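Local coordinates for protein succinate--CoA ligase subunit alpha (Campylobacter jejuni, PDB 6MEL) that is the alpha subunit of a succinate--CoA ligase, pairing a Rossmann-like CoA-binding domain with a CoA-ligase domain, at residues Y31-V36 and C133-M138; E84-G89 and Q110-K115; G126-E131 and S173-I178. All coordinates share one frame; numbering follows the deposited sequence.

Contact 1: residues Y31-V36 and C133-M138; sequences YGTNIV and CKLGIM
Tyr31 presents the edge of its ring to the backbone of Cys133, while the side chain of Lys134 runs over one ring face. Evidence for the edge-on approach is the position of Cys133 CA, which lies in the ring plane, with Tyr31 CD2 3.7 Å from Cys133 C. Tyr31 CD2 is also 3.9 Å from Lys134 CB, and further along the same chain Lys134 CD sits above the ring. The phenol OH is hydrogen-bonded to the backbone N of Glu131.

Thr33 meets the same strand one residue further along, at Lys134. With chi1 at -49° its hydroxyl stands beside its own backbone N, opposite the carbonyl carbon, and is thereby aimed at the strand 133-136: Thr33 OG1 lies 2.7 Å from Lys134 O and is also within reach of Cys28 O in helix 19-31. The methyl branch is used separately, Thr33 CG2 meeting Leu135 CD1 at 4.0 Å as the two side chains cross at a slant.

Between Tyr31 and Thr33 lies Gly32, whose positive phi closes helix 19-31 in a Schellman motif and turns the chain. The contact thus joins this helix end, just before strand 34-39 of the Rossmann-like sheet, to the outermost strand 133-136 of the second sheet.

Lys134 stays extended until a bend at chi4 (81°) brings NZ to Met138 O at 2.8 Å. A weak bond from Lys134 NZ to Gly136 O, 3.2 Å, adds a second carbonyl. Chemically, then, the aliphatic part of this buried lysine serves as an apolar cover for the tyrosine, while main-chain carbonyl oxygens receive its ammonium group and probably offset some of the cost of burying charge.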
loop_
_atom_site.group_PDB
_atom_site.type_symbol
_atom_site.label_atom_id
_atom_site.label_comp_id
_atom_site.label_asym_id
_atom_site.label_seq_id
_atom_site.Cartn_x
_atom_site.Cartn_y
_atom_site.Cartn_z
ATOM N N TYR A 31 -23.351 13.252 -15.740
ATOM C CA TYR A 31 -23.995 11.998 -15.380
ATOM C C TYR A 31 -25.229 12.226 -14.490
ATOM O O TYR A 31 -25.995 11.299 -14.284
ATOM C CB TYR A 31 -22.967 11.117 -14.655
ATOM C CG TYR A 31 -23.336 9.664 -14.547
ATOM C CD1 TYR A 31 -23.257 8.842 -15.656
ATOM C CD2 TYR A 31 -23.822 9.124 -13.364
ATOM C CE1 TYR A 31 -23.573 7.491 -15.574
ATOM C CE2 TYR A 31 -24.142 7.773 -13.266
ATOM C CZ TYR A 31 -24.011 6.953 -14.377
ATOM O OH TYR A 31 -24.331 5.616 -14.323
ATOM N N GLY A 32 -25.381 13.422 -13.899
ATOM C CA GLY A 32 -26.576 13.748 -13.090
ATOM C C GLY A 32 -26.255 14.217 -11.672
ATOM O O GLY A 32 -27.155 14.582 -10.923
ATOM N N THR A 33 -24.966 14.234 -11.304
ATOM C CA THR A 33 -24.591 14.584 -9.927
ATOM C C THR A 33 -24.906 16.058 -9.661
ATOM O O THR A 33 -24.492 16.927 -10.409
ATOM C CB THR A 33 -23.103 14.348 -9.642
ATOM O OG1 THR A 33 -22.748 13.038 -10.102
ATOM C CG2 THR A 33 -22.770 14.511 -8.173
ATOM N N ASN A 34 -25.561 16.329 -8.542
ATOM C CA ASN A 34 -25.895 17.698 -8.116
ATOM C C ASN A 34 -24.674 18.381 -7.471
ATOM O O ASN A 34 -24.643 18.618 -6.268
ATOM C CB ASN A 34 -27.075 17.683 -7.129
ATOM C CG ASN A 34 -27.650 19.069 -6.861
ATOM O OD1 ASN A 34 -27.359 19.993 -7.595
ATOM N ND2 ASN A 34 -28.410 19.248 -5.785
ATOM N N ILE A 35 -23.669 18.729 -8.267
ATOM C CA ILE A 35 -22.581 19.486 -7.748
ATOM C C ILE A 35 -23.015 20.942 -7.600
ATOM O O ILE A 35 -23.341 21.581 -8.600
ATOM C CB ILE A 35 -21.338 19.311 -8.630
ATOM C CG1 ILE A 35 -20.812 17.867 -8.521
ATOM C CG2 ILE A 35 -20.280 20.326 -8.245
ATOM C CD1 ILE A 35 -19.602 17.548 -9.344
ATOM N N VAL A 36 -22.910 21.497 -6.383
ATOM C CA VAL A 36 -23.455 22.828 -6.135
ATOM C C VAL A 36 -22.337 23.849 -5.999
ATOM O O VAL A 36 -22.634 25.006 -5.829
ATOM C CB VAL A 36 -24.358 22.877 -4.890
ATOM C CG1 VAL A 36 -25.636 22.102 -5.108
ATOM C CG2 VAL A 36 -23.621 22.377 -3.658
ATOM N N CYS A 133 -26.087 9.312 -10.220
ATOM C CA CYS A 133 -25.023 10.220 -9.831
ATOM C C CYS A 133 -23.724 9.447 -9.666
ATOM O O CYS A 133 -23.710 8.234 -9.381
ATOM C CB CYS A 133 -25.330 10.942 -8.527
ATOM S SG CYS A 133 -25.362 9.838 -7.095
ATOM N N LYS A 134 -22.632 10.173 -9.816
ATOM C CA LYS A 134 -21.321 9.605 -9.574
ATOM C C LYS A 134 -20.416 10.667 -8.941
ATOM O O LYS A 134 -20.460 11.850 -9.301
ATOM C CB LYS A 134 -20.785 8.986 -10.868
ATOM C CG LYS A 134 -19.932 9.879 -11.747
ATOM C CD LYS A 134 -19.454 9.174 -12.975
ATOM C CE LYS A 134 -18.520 9.979 -13.865
ATOM N NZ LYS A 134 -17.130 9.937 -13.344
ATOM N N LEU A 135 -19.646 10.237 -7.940
ATOM C CA LEU A 135 -18.713 11.126 -7.216
ATOM C C LEU A 135 -17.345 10.467 -7.284
ATOM O O LEU A 135 -17.049 9.540 -6.505
ATOM C CB LEU A 135 -19.136 11.283 -5.760
ATOM C CG LEU A 135 -20.363 12.137 -5.430
ATOM C CD1 LEU A 135 -21.649 11.426 -5.815
ATOM C CD2 LEU A 135 -20.395 12.412 -3.949
ATOM N N GLY A 136 -16.553 10.887 -8.269
ATOM C CA GLY A 136 -15.285 10.251 -8.506
ATOM C C GLY A 136 -14.996 10.097 -9.980
ATOM O O GLY A 136 -15.467 10.911 -10.793
ATOM N N ILE A 137 -14.180 9.090 -10.279
ATOM C CA ILE A 137 -13.465 8.974 -11.537
ATOM C C ILE A 137 -13.924 7.721 -12.298
ATOM O O ILE A 137 -13.298 7.312 -13.289
ATOM C CB ILE A 137 -11.944 8.935 -11.305
ATOM C CG1 ILE A 137 -11.529 7.680 -10.531
ATOM C CG2 ILE A 137 -11.441 10.223 -10.650
ATOM C CD1 ILE A 137 -10.002 7.478 -10.445
ATOM N N MET A 138 -15.012 7.081 -11.850
ATOM C CA MET A 138 -15.437 5.858 -12.538
ATOM C C MET A 138 -16.147 6.193 -13.857
ATOM O O MET A 138 -16.821 7.218 -13.961
ATOM C CB MET A 138 -16.339 5.000 -11.650
ATOM C CG MET A 138 -17.660 5.643 -11.309
ATOM S SD MET A 138 -17.508 7.046 -10.148
ATOM C CE MET A 138 -17.067 6.105 -8.683
#

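Contact 2: residues E84-G89 and Q110-K115; sequences EAADAG and QYANKK
Tyr111 and Asp87 meet across two neighbouring helices of the Rossmann-like domain: helix 78-87 and helix 102-115 are the connections of successive beta-alpha-beta crossovers that link the adjacent parallel strands 68-71, 92-95 and 118-120.

From Tyr111 CB, a chi1 of -170° puts CG anti to the backbone N and the ring toward helix 78-87. The first ring atom to touch is Tyr111 CD2, 4.0 Å from Ala86 CB. One step on, Tyr111 CE2 comes 3.9 Å from Asp87 N, so the ring passes alongside the helix backbone. At the tip, Tyr111 OH donates to Asp87 OD1 over 2.6 Å. This acceptor lies at the ring's edge, in its plane, and uses the lone pair directed away from the other carboxylate oxygen; carboxylate and ring are nearly coplanar, 21° apart.

One face of the ring carries Lys115 CG, 3.7 Å above the plane and displaced toward the rim. The same lysine leans back on the other helix, where its CB is 3.7 Å from Ala86 O.

Deeper in, small residues meet where the helices come close: Ala86 and Ala112 are the nearest CA pair of the two segments, consistent with the short spacing. Ala86 CB reaches Ala112 CA at 4.0 Å, and Met117 packs against both alanines. Toward the exposed side the contact becomes polar. Asp87 OD1 and Lys115 NZ stay 5.4 Å apart, too far for a direct ion pair, and a water spans them. That water donates to Asp87 OD1 at 2.6 Å and accepts only a weak bond from Lys115 NZ.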
loop_
_atom_site.group_PDB
_atom_site.type_symbol
_atom_site.label_atom_id
_atom_site.label_comp_id
_atom_site.label_asym_id
_atom_site.label_seq_id
_atom_site.Cartn_x
_atom_site.Cartn_y
_atom_site.Cartn_z
ATOM N N GLU A 84 -10.743 19.684 7.474
ATOM C CA GLU A 84 -11.531 20.859 7.138
ATOM C C GLU A 84 -13.015 20.502 6.893
ATOM O O GLU A 84 -13.932 21.136 7.399
ATOM C CB GLU A 84 -10.948 21.508 5.884
ATOM C CG GLU A 84 -11.657 22.803 5.506
ATOM C CD GLU A 84 -11.073 23.552 4.330
ATOM O OE1 GLU A 84 -10.093 23.024 3.654
ATOM O OE2 GLU A 84 -11.622 24.637 4.039
ATOM N N ALA A 85 -13.246 19.453 6.117
ATOM C CA ALA A 85 -14.582 18.972 5.830
ATOM C C ALA A 85 -15.305 18.584 7.119
ATOM O O ALA A 85 -16.462 18.970 7.313
ATOM C CB ALA A 85 -14.528 17.811 4.865
ATOM N N ALA A 86 -14.618 17.842 7.990
ATOM C CA ALA A 86 -15.209 17.401 9.222
ATOM C C ALA A 86 -15.516 18.603 10.118
ATOM O O ALA A 86 -16.588 18.645 10.754
ATOM C CB ALA A 86 -14.319 16.414 9.923
ATOM N N ASP A 87 -14.592 19.553 10.169
ATOM C CA ASP A 87 -14.789 20.765 10.970
ATOM C C ASP A 87 -16.019 21.557 10.502
ATOM O O ASP A 87 -16.716 22.129 11.297
ATOM C CB ASP A 87 -13.564 21.678 10.974
ATOM C CG ASP A 87 -13.560 22.601 12.183
ATOM O OD1 ASP A 87 -13.363 22.065 13.309
ATOM O OD2 ASP A 87 -13.741 23.847 11.988
ATOM N N ALA A 88 -16.303 21.567 9.204
ATOM C CA ALA A 88 -17.408 22.387 8.660
ATOM C C ALA A 88 -18.778 21.700 8.763
ATOM O O ALA A 88 -19.763 22.300 8.373
ATOM C CB ALA A 88 -17.135 22.675 7.201
ATOM N N GLY A 89 -18.838 20.422 9.141
ATOM C CA GLY A 89 -20.140 19.705 9.232
ATOM C C GLY A 89 -20.448 18.804 8.029
ATOM O O GLY A 89 -21.558 18.255 7.939
ATOM N N GLN A 110 -9.529 10.033 12.901
ATOM C CA GLN A 110 -9.924 10.169 14.302
ATOM C C GLN A 110 -10.783 11.438 14.436
ATOM O O GLN A 110 -11.810 11.439 15.101
ATOM C CB GLN A 110 -8.720 10.272 15.248
ATOM C CG GLN A 110 -7.991 8.962 15.523
ATOM C CD GLN A 110 -7.236 9.050 16.833
ATOM O OE1 GLN A 110 -7.180 10.101 17.469
ATOM N NE2 GLN A 110 -6.673 7.937 17.272
ATOM N N TYR A 111 -10.409 12.512 13.735
ATOM C CA TYR A 111 -11.188 13.753 13.842
ATOM C C TYR A 111 -12.553 13.587 13.158
ATOM O O TYR A 111 -13.591 13.977 13.694
ATOM C CB TYR A 111 -10.398 14.958 13.337
ATOM C CG TYR A 111 -11.077 16.267 13.663
ATOM C CD1 TYR A 111 -11.249 16.673 14.983
ATOM C CD2 TYR A 111 -11.544 17.108 12.677
ATOM C CE1 TYR A 111 -11.893 17.851 15.306
ATOM C CE2 TYR A 111 -12.153 18.322 12.986
ATOM C CZ TYR A 111 -12.340 18.694 14.306
ATOM O OH TYR A 111 -12.898 19.893 14.661
ATOM N N ALA A 112 -12.562 12.998 11.965
ATOM C CA ALA A 112 -13.805 12.711 11.259
ATOM C C ALA A 112 -14.737 11.870 12.140
ATOM O O ALA A 112 -15.908 12.184 12.259
ATOM C CB ALA A 112 -13.513 12.028 9.966
ATOM N N ASN A 113 -14.196 10.824 12.773
ATOM C CA ASN A 113 -14.997 9.980 13.666
ATOM C C ASN A 113 -15.641 10.823 14.755
ATOM O O ASN A 113 -16.804 10.676 15.014
ATOM C CB ASN A 113 -14.171 8.874 14.326
ATOM C CG ASN A 113 -13.704 7.800 13.356
ATOM O OD1 ASN A 113 -14.223 7.659 12.256
ATOM N ND2 ASN A 113 -12.757 6.998 13.793
ATOM N N LYS A 114 -14.865 11.695 15.396
ATOM C CA LYS A 114 -15.390 12.464 16.486
ATOM C C LYS A 114 -16.487 13.407 15.977
ATOM O O LYS A 114 -17.483 13.603 16.639
ATOM C CB LYS A 114 -14.316 13.318 17.156
ATOM C CG LYS A 114 -14.908 14.216 18.238
ATOM C CD LYS A 114 -13.904 14.901 19.099
ATOM C CE LYS A 114 -13.494 16.233 18.564
ATOM N NZ LYS A 114 -12.681 16.958 19.555
ATOM N N LYS A 115 -16.313 13.989 14.800
ATOM C CA LYS A 115 -17.334 14.938 14.294
ATOM C C LYS A 115 -18.540 14.228 13.655
ATOM O O LYS A 115 -19.472 14.893 13.269
ATOM C CB LYS A 115 -16.697 15.895 13.283
ATOM C CG LYS A 115 -15.505 16.669 13.844
ATOM C CD LYS A 115 -15.817 17.506 15.065
ATOM C CE LYS A 115 -16.968 18.462 14.801
ATOM N NZ LYS A 115 -17.164 19.325 15.978
HETATM O O HOH W 1 -15.436 22.100 14.953
#

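Contact 3: residues G126-E131 and S173-I178; sequences GIITSE and STAVGI
Ile128 and Ala175 are at the middle of the closely bonded part, a hydrogen-bonded antiparallel pair in which each residue both gives and receives. Ile128 N reaches Ala175 O at 2.9 Å and Ala175 N reaches Ile128 O at 2.8 Å. Gly177 N adds a nearly straight bond to Gly126 O, 2.8 Å at 166°.

Side chains also meet on both faces of the pair. On one, Ile128 CG2 meets Ala175 CB at 3.9 Å, beside Phe143; on the other, Ile127 and Val176 lie side by side and point the same way, with Ile127 CD1 3.9 Å from Val176 CG2.

The strands run at 177°; strand 172-177 is antiparallel to 126-129 but parallel to 148-152, so it borders the parallel part of the mixed sheet, in the CoA-ligase region. Thr129 and Thr174 share the face of Ile127, their OG1 atoms hydrogen-bonded at 2.8 Å; Thr129 OG1 is also hydrogen-bonded to Val5 O and Thr174 OG1 to Ile3 N, near the chain's N-terminus.

Past the threonines the pairing slackens. Ser130 N to Ser173 O stretches to 3.3 Å, tilted 23° from the carbonyl plane, and a water donates to both Ser173 O and Ser130 O.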
loop_
_atom_site.group_PDB
_atom_site.type_symbol
_atom_site.label_atom_id
_atom_site.label_comp_id
_atom_site.label_asym_id
_atom_site.label_seq_id
_atom_site.Cartn_x
_atom_site.Cartn_y
_atom_site.Cartn_z
ATOM N N GLY A 126 -14.177 6.362 -5.884
ATOM C CA GLY A 126 -15.369 7.039 -5.405
ATOM C C GLY A 126 -16.602 6.165 -5.335
ATOM O O GLY A 126 -16.521 4.969 -5.087
ATOM N N ILE A 127 -17.765 6.788 -5.507
ATOM C CA ILE A 127 -19.042 6.091 -5.330
ATOM C C ILE A 127 -19.940 6.441 -6.513
ATOM O O ILE A 127 -19.880 7.556 -7.030
ATOM C CB ILE A 127 -19.700 6.414 -3.970
ATOM C CG1 ILE A 127 -21.051 5.720 -3.787
ATOM C CG2 ILE A 127 -19.847 7.911 -3.766
ATOM C CD1 ILE A 127 -21.587 5.813 -2.364
ATOM N N ILE A 128 -20.741 5.467 -6.962
ATOM C CA ILE A 128 -21.643 5.704 -8.076
ATOM C C ILE A 128 -22.955 5.005 -7.779
ATOM O O ILE A 128 -22.964 3.828 -7.393
ATOM C CB ILE A 128 -21.049 5.267 -9.442
ATOM C CG1 ILE A 128 -22.048 5.503 -10.580
ATOM C CG2 ILE A 128 -20.586 3.808 -9.448
ATOM C CD1 ILE A 128 -21.448 5.546 -11.950
ATOM N N THR A 129 -24.046 5.738 -8.008
ATOM C CA THR A 129 -25.388 5.172 -8.047
ATOM C C THR A 129 -25.841 5.203 -9.513
ATOM O O THR A 129 -26.058 6.275 -10.071
ATOM C CB THR A 129 -26.348 5.881 -7.093
ATOM O OG1 THR A 129 -25.941 5.546 -5.769
ATOM C CG2 THR A 129 -27.807 5.476 -7.292
ATOM N N SER A 130 -25.933 4.012 -10.111
ATOM C CA SER A 130 -26.103 3.779 -11.542
ATOM C C SER A 130 -27.219 4.675 -12.102
ATOM O O SER A 130 -28.286 4.744 -11.542
ATOM C CB SER A 130 -26.400 2.336 -11.808
ATOM O OG SER A 130 -25.402 1.507 -11.276
ATOM N N GLU A 131 -26.878 5.431 -13.146
ATOM C CA GLU A 131 -27.803 6.274 -13.904
ATOM C C GLU A 131 -28.417 7.344 -13.003
ATOM O O GLU A 131 -29.420 7.893 -13.360
ATOM C CB GLU A 131 -28.904 5.429 -14.560
ATOM C CG GLU A 131 -28.390 4.431 -15.597
ATOM C CD GLU A 131 -29.465 3.438 -16.056
ATOM O OE1 GLU A 131 -30.650 3.777 -15.935
ATOM O OE2 GLU A 131 -29.136 2.294 -16.423
ATOM N N SER A 173 -26.692 -1.441 -8.242
ATOM C CA SER A 173 -27.489 -0.459 -7.522
ATOM C C SER A 173 -26.590 0.742 -7.212
ATOM O O SER A 173 -26.690 1.796 -7.850
ATOM C CB SER A 173 -28.147 -1.059 -6.294
ATOM O OG SER A 173 -27.226 -1.797 -5.498
ATOM N N THR A 174 -25.668 0.538 -6.274
ATOM C CA THR A 174 -24.614 1.475 -5.971
ATOM C C THR A 174 -23.308 0.684 -5.892
ATOM O O THR A 174 -23.285 -0.459 -5.338
ATOM C CB THR A 174 -24.896 2.196 -4.643
ATOM O OG1 THR A 174 -26.078 2.999 -4.717
ATOM C CG2 THR A 174 -23.789 3.153 -4.247
ATOM N N ALA A 175 -22.230 1.270 -6.417
ATOM C CA ALA A 175 -20.886 0.707 -6.255
ATOM C C ALA A 175 -20.039 1.696 -5.447
ATOM O O ALA A 175 -20.035 2.899 -5.762
ATOM C CB ALA A 175 -20.245 0.445 -7.585
ATOM N N VAL A 176 -19.306 1.173 -4.459
ATOM C CA VAL A 176 -18.460 1.978 -3.614
ATOM C C VAL A 176 -17.020 1.465 -3.707
ATOM O O VAL A 176 -16.727 0.305 -3.398
ATOM C CB VAL A 176 -18.947 1.947 -2.169
ATOM C CG1 VAL A 176 -18.199 2.974 -1.345
ATOM C CG2 VAL A 176 -20.439 2.143 -2.091
ATOM N N GLY A 177 -16.109 2.328 -4.118
ATOM C CA GLY A 177 -14.687 2.014 -3.998
ATOM C C GLY A 177 -14.203 2.468 -2.622
ATOM O O GLY A 177 -14.222 3.643 -2.379
ATOM N N ILE A 178 -13.796 1.535 -1.739
ATOM C CA ILE A 178 -13.456 1.866 -0.371
ATOM C C ILE A 178 -11.977 2.239 -0.172
ATOM O O ILE A 178 -11.648 2.707 0.913
ATOM C CB ILE A 178 -13.875 0.756 0.594
ATOM C CG1 ILE A 178 -13.155 -0.565 0.318
ATOM C CG2 ILE A 178 -15.400 0.631 0.615
ATOM C CD1 ILE A 178 -13.444 -1.614 1.339
HETATM O O HOH W 2 -28.905 2.515 -9.194
#

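In the fold
Contacts 1 and 3 are buried and adjoin, their centres about 10 Å apart, whereas contact 2 is partly exposed, its nearest atoms about 12 Å from contact 1 and 13 Å from contact 3. Strands 133-136 and 126-129 are sequential neighbours in one sheet, joined by Leu135 N to Ile127 O, and Met138 packs on strand 126-129, so the first and third contacts form a continuous path from the Rossmann-like domain into the second sheet. Contact 3 relies mainly on backbone pairing. Contact 1 joins the end of helix 19-31 and the following turn to strand 133-136, mostly by side chains against backbone. Contact 2 combines alanine packing, a direct tyrosine-aspartate hydrogen bond and a water between aspartate and lysine.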